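Local coordinates for 6-carboxyhexanoate--CoA ligase (Aquifex aeolicus, PDB 5TVA), which belongs to the BioW family of ligases and binds coenzyme A and adenosine monophosphate on a single mixed alpha/beta chain, at residues M8-N13 and D44-K49; E57-N62 and K234-E239; I65-F70 and Y199-P204. One frame throughout, in Å; residues are numbered along the deposited sequence. Where two conformers were deposited one is given.

In the fold
From the N terminus, strand 3-12 runs out, strand 15-25 and helix 29-37 follow, and strand 45-52 then pairs with the first strand: contact 1 closes this loop before contact 2 opens. Strand 57-60 comes next and waits for strand 236-239, almost at the C terminus, so contact 2 spans most of the chain. Contact 3 nests inside that long loop, with strand 65-69 taking strand 198-203 as its partner. Each contact belongs to a different sheet: a three-stranded antiparallel one, a three-stranded parallel one and a six-stranded mixed one. Contacts 1 and 3 lie on opposite sides of the chain's centre, their own centres about 32 Å apart.

Contact 1: M8-N13 and D44-K49; sequences MRAQKN and DFMNVK. With COA (coenzyme A), chain D.
The Arg9 guanidinium is sandwiched: CB of Asn47 sits over the centre of one face, 3.7 Å from Arg9 CZ, while C4B of coenzyme A covers the opposite face nearer the rim. The Asn47 amide stacks alongside, its plane 24° from the guanidinium. In the plane at the edge, Arg9 NH1 gives a hydrogen bond of 3.1 Å to O4A of coenzyme A. Lys49 NZ reaches the same diphosphate, bonding O2A at 3.0 Å, so two cations share the anion and probably balance its charge. Arg9 NH2 comes in at the edge of the Phe45 ring, near the ring plane, 4.1 Å from Phe45 CE2.

On the other face of the sheet, Met8 CG packs 3.9 Å from Met46 CG, and Val48 CG2 closes in beside them. Met8 has CG anti to its N (chi1 179°) and then bends twice, bringing SD over toward the Met46 methyl.

At the far end, Asn13 N bonds Asp44 OD2 at 2.9 Å. Gln11 O accepts from Asp44 N and, weakly, from Phe45 N. This is a classic beta bulge closing an antiparallel strand pair, whose Arg9-Lys49 end forms part of the coenzyme A pocket.

Contact 2: E57-N62 and K234-E239; sequences EVVKFN and KVVLIE
Lys234 NZ meets Glu57 OE2 at 3.0 Å, a salt bridge that takes the oxygen's anti lone pair, the one turned away from OE1. The glutamate is extended, with CG opposite the main-chain N (chi1 -160°). The lysine runs out straight and bends only at its last torsion, 56°, so that CE and NZ come across the glutamate stem, NZ lying 3.5 Å from Glu57 CB.

Further along the same face the touching groups are apolar. Val59 CG2 meets Val236 CG1 at 3.9 Å, the two branches crossing at an angle. Ile238 CG2 then rests 3.8 Å from Phe61 CB, touching the base of that side chain. Across the sheet, the Glu239 carboxylate leans over Val58, with OE1 3.4 Å from CG1. Lys60 sends its amino group elsewhere, to the carbonyl of Leu240.

What sets these pairs opposite one another is a parallel backbone ladder. Glu57 N and Val59 N donate to Val235 O and Leu237 O, and Leu237 N and Glu239 N return bonds to Glu57 O and Val59 O. Past the strand end, Phe61 N bonds Glu239 O at 2.7 Å and keeps the chain alongside for one more residue.

Strand 236-239 is the middle strand of its parallel sheet, with strand 139-141 on its other side through Val236 and Ile238. Helix 158-173 packs over the Val59 side, where Phe168 and Phe172 touch the valine and Phe168 also meets the Phe61 ring, while Ile23 of strand 15-25 covers Leu237 on the reverse face.

Contact 3: I65-F70 and Y199-P204; sequences ISTYSF and YVRITP
Arg201 N bonds Ser66 O at 2.9 Å within a parallel strand pair at the edge of the six-stranded mixed sheet, where strand 65-69 is outermost within the chain. The other backbone bonds complete a regular ladder: Ser66 N gives to Tyr199 O, Tyr68 N to Arg201 O, and Thr203 N to Tyr68 O. A weak bond from Phe70 N to Thr203 O, with an angle of 129° at the hydrogen, ends the series.

Among side chains the polar contact is slight. Arg201 lies alongside Thr67, and its NH1 gives a weak bond of 3.3 Å to Thr67 OG1, which sits at the edge of the guanidinium. A bend at chi3 (43°) turns the arginine's end back to that hydroxyl. Thr203 OG1 pairs instead with Thr189 OG1.

Apolar contacts fall on both faces. On the face that carries Thr67 and Arg201, Ile65 CG2 lies in the plane of the Tyr199 ring, at its edge, 3.9 Å from Tyr199 CD2, and helix 158-173 covers this side through Leu164. On the reverse, Val200 CG1 approaches Tyr68 CD2 at 3.7 Å, and Phe79 of helix 73-85 meets the rings of both Tyr68 and Phe70.

Where the strands finish, the peptide before Pro204 is cis, and Pro204 CD lies 3.4 Å from Phe70 O.

Contact 1: M8-N13 and D44-K49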
loop_
_atom_site.group_PDB
_atom_site.type_symbol
_atom_site.label_atom_id
_atom_site.label_comp_id
_atom_site.label_asym_id
_atom_site.label_seq_id
_atom_site.Cartn_x
_atom_site.Cartn_y
_atom_site.Cartn_z
ATOM N N MET A 8 12.332 6.125 -6.834
ATOM C CA MET A 8 13.060 5.139 -7.622
ATOM C C MET A 8 12.102 4.059 -8.095
ATOM O O MET A 8 11.254 3.597 -7.333
ATOM C CB MET A 8 14.189 4.515 -6.786
ATOM C CG MET A 8 15.047 3.427 -7.504
ATOM S SD MET A 8 14.331 1.755 -7.585
ATOM C CE MET A 8 14.266 1.322 -5.844
ATOM N N ARG A 9 12.237 3.664 -9.357
ATOM C CA ARG A 9 11.609 2.462 -9.890
ATOM C C ARG A 9 12.641 1.720 -10.725
ATOM O O ARG A 9 13.540 2.338 -11.307
ATOM C CB ARG A 9 10.395 2.794 -10.747
ATOM C CG ARG A 9 10.762 3.513 -12.039
ATOM C CD ARG A 9 9.526 3.944 -12.785
ATOM N NE ARG A 9 9.811 4.288 -14.174
ATOM C CZ ARG A 9 9.939 5.537 -14.610
ATOM N NH1 ARG A 9 9.796 6.551 -13.763
ATOM N NH2 ARG A 9 10.208 5.776 -15.881
ATOM N N ALA A 10 12.523 0.390 -10.773
ATOM C CA ALA A 10 13.486 -0.443 -11.495
ATOM C C ALA A 10 12.763 -1.600 -12.164
ATOM O O ALA A 10 11.816 -2.156 -11.603
ATOM C CB ALA A 10 14.588 -0.980 -10.575
ATOM N N GLN A 11 13.198 -1.932 -13.379
ATOM C CA GLN A 11 12.621 -2.993 -14.190
ATOM C C GLN A 11 13.667 -4.061 -14.474
ATOM O O GLN A 11 14.877 -3.818 -14.415
ATOM C CB GLN A 11 12.073 -2.467 -15.535
ATOM C CG GLN A 11 10.767 -1.729 -15.416
ATOM C CD GLN A 11 10.241 -1.257 -16.752
ATOM O OE1 GLN A 11 11.010 -1.025 -17.694
ATOM N NE2 GLN A 11 8.916 -1.124 -16.851
ATOM N N LYS A 12 13.179 -5.252 -14.797
ATOM C CA LYS A 12 14.015 -6.335 -15.294
ATOM C C LYS A 12 13.184 -7.123 -16.290
ATOM O O LYS A 12 12.093 -7.589 -15.948
ATOM C CB LYS A 12 14.515 -7.238 -14.169
ATOM C CG LYS A 12 15.866 -7.830 -14.496
ATOM C CD LYS A 12 15.996 -9.291 -14.074
ATOM C CE LYS A 12 17.248 -9.951 -14.677
ATOM N NZ LYS A 12 17.010 -11.378 -15.089
ATOM N N ASN A 13 13.689 -7.248 -17.519
ATOM C CA ASN A 13 12.975 -7.926 -18.597
ATOM C C ASN A 13 11.598 -7.317 -18.811
ATOM O O ASN A 13 10.615 -8.030 -19.015
ATOM C CB ASN A 13 12.848 -9.433 -18.333
ATOM C CG ASN A 13 14.188 -10.109 -18.079
ATOM O OD1 ASN A 13 14.379 -10.776 -17.058
ATOM N ND2 ASN A 13 15.116 -9.952 -19.012
ATOM N N ASP A 44 17.610 -4.188 -15.321
ATOM C CA ASP A 44 18.122 -3.695 -16.589
ATOM C C ASP A 44 17.813 -2.218 -16.817
ATOM O O ASP A 44 18.354 -1.615 -17.755
ATOM C CB ASP A 44 17.530 -4.506 -17.750
ATOM C CG ASP A 44 17.586 -6.006 -17.514
ATOM O OD1 ASP A 44 18.683 -6.591 -17.624
ATOM O OD2 ASP A 44 16.526 -6.609 -17.247
ATOM N N PHE A 45 16.918 -1.634 -16.018
ATOM C CA PHE A 45 16.567 -0.224 -16.146
ATOM C C PHE A 45 16.176 0.301 -14.775
ATOM O O PHE A 45 15.447 -0.369 -14.042
ATOM C CB PHE A 45 15.412 0.013 -17.132
ATOM C CG PHE A 45 14.931 1.444 -17.175
ATOM C CD1 PHE A 45 15.613 2.407 -17.904
ATOM C CD2 PHE A 45 13.796 1.833 -16.469
ATOM C CE1 PHE A 45 15.156 3.733 -17.949
ATOM C CE2 PHE A 45 13.337 3.150 -16.509
ATOM C CZ PHE A 45 14.022 4.099 -17.239
ATOM N N MET A 46 16.677 1.489 -14.427
ATOM C CA MET A 46 16.270 2.162 -13.202
ATOM C C MET A 46 16.099 3.651 -13.464
ATOM O O MET A 46 16.908 4.268 -14.159
ATOM C CB MET A 46 17.275 1.950 -12.067
ATOM C CG MET A 46 16.912 2.717 -10.811
ATOM S SD MET A 46 18.251 2.732 -9.603
ATOM C CE MET A 46 18.143 1.029 -9.082
ATOM N N ASN A 47 15.043 4.224 -12.907
ATOM C CA ASN A 47 14.836 5.664 -12.946
ATOM C C ASN A 47 14.806 6.196 -11.526
ATOM O O ASN A 47 14.201 5.581 -10.639
ATOM C CB ASN A 47 13.527 6.035 -13.656
ATOM C CG ASN A 47 13.514 7.484 -14.123
ATOM O OD1 ASN A 47 14.098 7.803 -15.156
ATOM N ND2 ASN A 47 12.851 8.364 -13.372
ATOM N N VAL A 48 15.488 7.314 -11.307
ATOM C CA VAL A 48 15.443 8.037 -10.040
ATOM C C VAL A 48 15.020 9.482 -10.317
ATOM O O VAL A 48 15.632 10.151 -11.157
ATOM C CB VAL A 48 16.810 8.003 -9.338
ATOM C CG1 VAL A 48 16.747 8.746 -8.012
ATOM C CG2 VAL A 48 17.313 6.526 -9.165
ATOM N N LYS A 49 13.994 9.967 -9.601
ATOM C CA LYS A 49 13.556 11.366 -9.658
ATOM C C LYS A 49 13.808 12.060 -8.331
ATOM O O LYS A 49 13.353 11.588 -7.285
ATOM C CB LYS A 49 12.059 11.487 -9.992
ATOM C CG LYS A 49 11.666 10.901 -11.312
ATOM C CD LYS A 49 10.269 11.355 -11.736
ATOM C CE LYS A 49 9.198 10.459 -11.194
ATOM N NZ LYS A 49 8.161 10.163 -12.226
HETATM N N1A COA D . 4.345 -1.024 -10.010
HETATM C C2A COA D . 4.386 -1.234 -11.334
HETATM N N3A COA D . 4.800 -0.293 -12.173
HETATM C C4A COA D . 5.166 0.920 -11.714
HETATM C C5A COA D . 5.135 1.180 -10.342
HETATM C C6A COA D . 4.702 0.133 -9.489
HETATM N N6A COA D . 4.639 0.381 -7.991
HETATM N N7A COA D . 5.557 2.429 -10.137
HETATM C C8A COA D . 5.844 2.955 -11.312
HETATM N N9A COA D . 5.645 2.046 -12.269
HETATM C C1B COA D . 5.815 2.436 -13.699
HETATM C C2B COA D . 5.590 1.778 -14.759
HETATM O O2B COA D . 4.345 1.007 -14.755
HETATM C C3B COA D . 5.275 3.192 -15.600
HETATM O O3B COA D . 4.013 3.690 -15.083
HETATM P P3B COA D . 2.508 3.748 -15.829
HETATM O O7A COA D . 1.929 5.089 -15.497
HETATM O O8A COA D . 2.575 3.564 -17.315
HETATM O O9A COA D . 1.587 2.696 -15.270
HETATM C C4B COA D . 6.270 3.981 -15.307
HETATM O O4B COA D . 7.021 3.312 -14.109
HETATM C C5B COA D . 5.869 5.478 -14.893
HETATM O O5B COA D . 5.432 5.527 -13.578
HETATM P P1A COA D . 5.686 6.810 -12.532
HETATM O O1A COA D . 4.330 7.289 -11.995
HETATM O O2A COA D . 6.440 7.953 -13.167
HETATM O O3A COA D . 6.528 6.227 -11.242
HETATM P P2A COA D . 7.519 7.091 -10.190
HETATM O O4A COA D . 8.874 7.229 -10.897
HETATM O O5A COA D . 6.985 8.513 -9.959
HETATM O O6A COA D . 7.647 6.193 -8.766
HETATM C CBP COA D . 6.903 4.608 -6.866
HETATM C CCP COA D . 6.507 5.540 -8.119
HETATM C CDP COA D . 7.598 3.319 -7.376
HETATM C CEP COA D . 7.998 5.314 -6.037
HETATM C CAP COA D . 5.593 4.257 -5.967
HETATM O OAP COA D . 5.050 3.025 -6.262
HETATM C C9P COA D . 5.810 4.242 -4.428
HETATM O O9P COA D . 5.624 5.229 -3.750
HETATM N N8P COA D . 6.237 3.020 -3.751
HETATM C C7P COA D . 6.479 2.984 -2.272
HETATM C C6P COA D . 5.539 2.035 -1.543
HETATM C C5P COA D . 5.662 0.526 -1.957
HETATM O O5P COA D . 5.678 0.195 -3.082
HETATM N N4P COA D . 5.737 -0.490 -0.876
HETATM C C3P COA D . 5.885 -1.957 -1.244
HETATM C C2P COA D . 5.561 -2.800 -0.005
HETATM S S1P COA D . 3.926 -2.221 0.545
#

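Contact 2: E57-N62 and K234-E239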
loop_
_atom_site.group_PDB
_atom_site.type_symbol
_atom_site.label_atom_id
_atom_site.label_comp_id
_atom_site.label_asym_id
_atom_site.label_seq_id
_atom_site.Cartn_x
_atom_site.Cartn_y
_atom_site.Cartn_z
ATOM N N GLU A 57 2.652 18.034 4.658
ATOM C CA GLU A 57 2.003 17.982 5.953
ATOM C C GLU A 57 2.603 16.849 6.772
ATOM O O GLU A 57 2.935 15.787 6.237
ATOM C CB GLU A 57 0.475 17.810 5.833
ATOM C CG GLU A 57 -0.251 18.233 7.119
ATOM C CD GLU A 57 -1.761 18.092 7.055
ATOM O OE1 GLU A 57 -2.380 17.952 8.135
ATOM O OE2 GLU A 57 -2.324 18.110 5.941
ATOM N N VAL A 58 2.751 17.104 8.069
ATOM C CA VAL A 58 3.214 16.126 9.045
ATOM C C VAL A 58 2.001 15.594 9.783
ATOM O O VAL A 58 1.149 16.373 10.216
ATOM C CB VAL A 58 4.223 16.757 10.019
ATOM C CG1 VAL A 58 4.663 15.747 11.084
ATOM C CG2 VAL A 58 5.415 17.267 9.236
ATOM N N VAL A 59 1.909 14.275 9.912
ATOM C CA VAL A 59 0.767 13.616 10.532
ATOM C C VAL A 59 1.281 12.581 11.529
ATOM O O VAL A 59 2.317 11.943 11.301
ATOM C CB VAL A 59 -0.135 12.961 9.467
ATOM C CG1 VAL A 59 -1.360 12.347 10.103
ATOM C CG2 VAL A 59 -0.561 13.998 8.427
ATOM N N LYS A 60 0.549 12.410 12.633
ATOM C CA LYS A 60 0.918 11.492 13.707
ATOM C C LYS A 60 0.319 10.111 13.462
ATOM O O LYS A 60 -0.905 9.958 13.413
ATOM C CB LYS A 60 0.445 12.045 15.048
ATOM C CG LYS A 60 0.857 11.206 16.262
ATOM C CD LYS A 60 2.330 11.379 16.586
ATOM C CE LYS A 60 2.747 10.511 17.784
ATOM N NZ LYS A 60 4.218 10.591 18.058
ATOM N N PHE A 61 1.179 9.100 13.320
ATOM C CA PHE A 61 0.698 7.727 13.205
ATOM C C PHE A 61 -0.076 7.340 14.467
ATOM O O PHE A 61 0.304 7.704 15.580
ATOM C CB PHE A 61 1.868 6.764 12.975
ATOM C CG PHE A 61 1.452 5.323 12.820
ATOM C CD1 PHE A 61 1.029 4.838 11.589
ATOM C CD2 PHE A 61 1.482 4.452 13.913
ATOM C CE1 PHE A 61 0.640 3.516 11.433
ATOM C CE2 PHE A 61 1.096 3.126 13.777
ATOM C CZ PHE A 61 0.667 2.652 12.530
ATOM N N ASN A 62 -1.181 6.610 14.280
ATOM C CA ASN A 62 -2.053 6.304 15.418
ATOM C C ASN A 62 -2.909 5.065 15.181
ATOM O O ASN A 62 -3.963 4.954 15.812
ATOM C CB ASN A 62 -2.962 7.496 15.722
ATOM C CG ASN A 62 -3.933 7.784 14.584
ATOM O OD1 ASN A 62 -3.937 7.085 13.566
ATOM N ND2 ASN A 62 -4.778 8.795 14.761
ATOM N N LYS A 234 -0.478 15.029 -2.711
ATOM C CA LYS A 234 -0.160 15.665 -1.442
ATOM C C LYS A 234 1.050 14.982 -0.781
ATOM O O LYS A 234 1.224 13.764 -0.864
ATOM C CB LYS A 234 -1.383 15.637 -0.532
ATOM C CG LYS A 234 -1.202 16.423 0.756
ATOM C CD LYS A 234 -2.514 16.570 1.504
ATOM C CE LYS A 234 -2.273 17.001 2.943
ATOM N NZ LYS A 234 -1.493 18.258 3.034
ATOM N N VAL A 235 1.913 15.779 -0.160
ATOM C CA VAL A 235 3.167 15.301 0.411
ATOM C C VAL A 235 2.983 15.189 1.916
ATOM O O VAL A 235 2.714 16.192 2.594
ATOM C CB VAL A 235 4.345 16.224 0.052
ATOM C CG1 VAL A 235 5.624 15.744 0.734
ATOM C CG2 VAL A 235 4.556 16.259 -1.450
ATOM N N VAL A 236 3.102 13.967 2.433
ATOM C CA VAL A 236 2.809 13.656 3.829
ATOM C C VAL A 236 4.002 12.951 4.458
ATOM O O VAL A 236 4.438 11.905 3.967
ATOM C CB VAL A 236 1.556 12.779 3.957
ATOM C CG1 VAL A 236 1.350 12.386 5.404
ATOM C CG2 VAL A 236 0.359 13.519 3.425
ATOM N N LEU A 237 4.521 13.517 5.544
ATOM C CA LEU A 237 5.458 12.840 6.428
ATOM C C LEU A 237 4.687 12.276 7.609
ATOM O O LEU A 237 3.859 12.971 8.200
ATOM C CB LEU A 237 6.543 13.787 6.939
ATOM C CG LEU A 237 7.411 14.485 5.901
ATOM C CD1 LEU A 237 8.427 15.324 6.611
ATOM C CD2 LEU A 237 8.094 13.472 5.001
ATOM N N ILE A 238 4.972 11.026 7.960
ATOM C CA ILE A 238 4.273 10.318 9.026
ATOM C C ILE A 238 5.209 10.177 10.211
ATOM O O ILE A 238 6.343 9.709 10.060
ATOM C CB ILE A 238 3.783 8.946 8.553
ATOM C CG1 ILE A 238 2.861 9.143 7.351
ATOM C CG2 ILE A 238 3.113 8.223 9.701
ATOM C CD1 ILE A 238 2.796 7.946 6.441
ATOM N N GLU A 239 4.734 10.606 11.377
ATOM C CA GLU A 239 5.492 10.678 12.618
ATOM C C GLU A 239 4.977 9.594 13.548
ATOM O O GLU A 239 3.772 9.531 13.822
ATOM C CB GLU A 239 5.308 12.049 13.272
ATOM C CG GLU A 239 6.399 12.497 14.212
ATOM C CD GLU A 239 6.311 14.007 14.461
ATOM O OE1 GLU A 239 5.229 14.579 14.214
ATOM O OE2 GLU A 239 7.315 14.625 14.903
#

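Contact 3: I65-F70 and Y199-P204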
loop_
_atom_site.group_PDB
_atom_site.type_symbol
_atom_site.label_atom_id
_atom_site.label_comp_id
_atom_site.label_asym_id
_atom_site.label_seq_id
_atom_site.Cartn_x
_atom_site.Cartn_y
_atom_site.Cartn_z
ATOM N N ILE A 65 -2.072 -1.986 15.727
ATOM C CA ILE A 65 -1.602 -3.117 14.933
ATOM C C ILE A 65 -2.038 -4.404 15.609
ATOM O O ILE A 65 -1.979 -4.520 16.837
ATOM C CB ILE A 65 -0.069 -3.091 14.749
ATOM C CG1 ILE A 65 0.389 -1.713 14.263
ATOM C CG2 ILE A 65 0.389 -4.212 13.784
ATOM C CD1 ILE A 65 1.865 -1.635 13.998
ATOM N N SER A 66 -2.465 -5.376 14.806
ATOM C CA SER A 66 -2.794 -6.702 15.309
ATOM C C SER A 66 -2.486 -7.718 14.223
ATOM O O SER A 66 -2.283 -7.372 13.050
ATOM C CB SER A 66 -4.262 -6.813 15.742
ATOM O OG SER A 66 -5.138 -6.706 14.630
ATOM N N THR A 67 -2.476 -8.986 14.628
ATOM C CA THR A 67 -1.938 -10.067 13.815
ATOM C C THR A 67 -2.800 -11.313 13.980
ATOM O O THR A 67 -3.189 -11.655 15.100
ATOM C CB THR A 67 -0.485 -10.353 14.226
ATOM O OG1 THR A 67 0.285 -9.147 14.089
ATOM C CG2 THR A 67 0.113 -11.466 13.380
ATOM N N TYR A 68 -3.098 -11.991 12.865
ATOM C CA TYR A 68 -3.982 -13.148 12.888
ATOM C C TYR A 68 -3.499 -14.207 11.909
ATOM O O TYR A 68 -3.111 -13.892 10.776
ATOM C CB TYR A 68 -5.430 -12.749 12.565
ATOM C CG TYR A 68 -6.032 -11.865 13.628
ATOM C CD1 TYR A 68 -6.663 -12.410 14.742
ATOM C CD2 TYR A 68 -5.921 -10.483 13.547
ATOM C CE1 TYR A 68 -7.197 -11.604 15.730
ATOM C CE2 TYR A 68 -6.448 -9.662 14.534
ATOM C CZ TYR A 68 -7.092 -10.228 15.620
ATOM O OH TYR A 68 -7.623 -9.418 16.602
ATOM N N SER A 69 -3.538 -15.464 12.361
ATOM C CA SER A 69 -3.096 -16.616 11.587
ATOM C C SER A 69 -4.254 -17.582 11.363
ATOM O O SER A 69 -5.134 -17.746 12.212
ATOM C CB SER A 69 -1.939 -17.341 12.293
ATOM O OG SER A 69 -1.017 -16.409 12.854
ATOM N N PHE A 70 -4.246 -18.221 10.203
ATOM C CA PHE A 70 -5.322 -19.103 9.788
ATOM C C PHE A 70 -4.702 -20.279 9.055
ATOM O O PHE A 70 -3.511 -20.281 8.728
ATOM C CB PHE A 70 -6.348 -18.369 8.902
ATOM C CG PHE A 70 -7.083 -17.292 9.631
ATOM C CD1 PHE A 70 -8.204 -17.593 10.385
ATOM C CD2 PHE A 70 -6.615 -15.990 9.621
ATOM C CE1 PHE A 70 -8.866 -16.611 11.094
ATOM C CE2 PHE A 70 -7.268 -15.001 10.333
ATOM C CZ PHE A 70 -8.393 -15.312 11.074
ATOM N N TYR A 199 -4.580 -1.636 11.826
ATOM C CA TYR A 199 -3.830 -2.338 10.788
ATOM C C TYR A 199 -3.812 -3.816 11.170
ATOM O O TYR A 199 -3.228 -4.198 12.196
ATOM C CB TYR A 199 -2.427 -1.745 10.659
ATOM C CG TYR A 199 -1.505 -2.417 9.655
ATOM C CD1 TYR A 199 -1.596 -2.128 8.300
ATOM C CD2 TYR A 199 -0.523 -3.323 10.068
ATOM C CE1 TYR A 199 -0.747 -2.725 7.372
ATOM C CE2 TYR A 199 0.331 -3.931 9.141
ATOM C CZ TYR A 199 0.217 -3.622 7.797
ATOM O OH TYR A 199 1.047 -4.209 6.850
ATOM N N VAL A 200 -4.461 -4.642 10.354
ATOM C CA VAL A 200 -4.792 -6.013 10.727
ATOM C C VAL A 200 -4.054 -6.949 9.777
ATOM O O VAL A 200 -4.443 -7.113 8.618
ATOM C CB VAL A 200 -6.306 -6.255 10.708
ATOM C CG1 VAL A 200 -6.627 -7.601 11.300
ATOM C CG2 VAL A 200 -6.999 -5.171 11.511
ATOM N N ARG A 201 -2.983 -7.578 10.269
ATOM C CA ARG A 201 -2.155 -8.452 9.443
ATOM C C ARG A 201 -2.722 -9.863 9.452
ATOM O O ARG A 201 -3.088 -10.381 10.507
ATOM C CB ARG A 201 -0.721 -8.433 9.959
ATOM C CG ARG A 201 -0.347 -7.062 10.523
ATOM C CD ARG A 201 1.062 -7.025 11.050
ATOM N NE ARG A 201 1.972 -7.708 10.141
ATOM C CZ ARG A 201 2.715 -8.753 10.491
ATOM N NH1 ARG A 201 2.656 -9.211 11.737
ATOM N NH2 ARG A 201 3.523 -9.321 9.603
ATOM N N ILE A 202 -2.828 -10.476 8.275
ATOM C CA ILE A 202 -3.633 -11.681 8.127
ATOM C C ILE A 202 -2.913 -12.671 7.218
ATOM O O ILE A 202 -2.649 -12.363 6.049
ATOM C CB ILE A 202 -5.029 -11.356 7.576
ATOM C CG1 ILE A 202 -5.824 -10.580 8.633
ATOM C CG2 ILE A 202 -5.742 -12.627 7.135
ATOM C CD1 ILE A 202 -7.096 -9.938 8.115
ATOM N N THR A 203 -2.609 -13.862 7.751
ATOM C CA THR A 203 -1.903 -14.923 7.009
ATOM C C THR A 203 -2.667 -16.247 7.058
ATOM O O THR A 203 -3.171 -16.631 8.116
ATOM C CB THR A 203 -0.485 -15.180 7.576
ATOM O OG1 THR A 203 0.007 -13.995 8.215
ATOM C CG2 THR A 203 0.478 -15.595 6.473
ATOM N N PRO A 204 -2.761 -16.951 5.917
ATOM C CA PRO A 204 -2.347 -16.492 4.591
ATOM C C PRO A 204 -3.535 -16.125 3.701
ATOM O O PRO A 204 -4.548 -16.829 3.691
ATOM C CB PRO A 204 -1.610 -17.708 4.034
ATOM C CG PRO A 204 -2.392 -18.878 4.615
ATOM C CD PRO A 204 -3.001 -18.408 5.928
#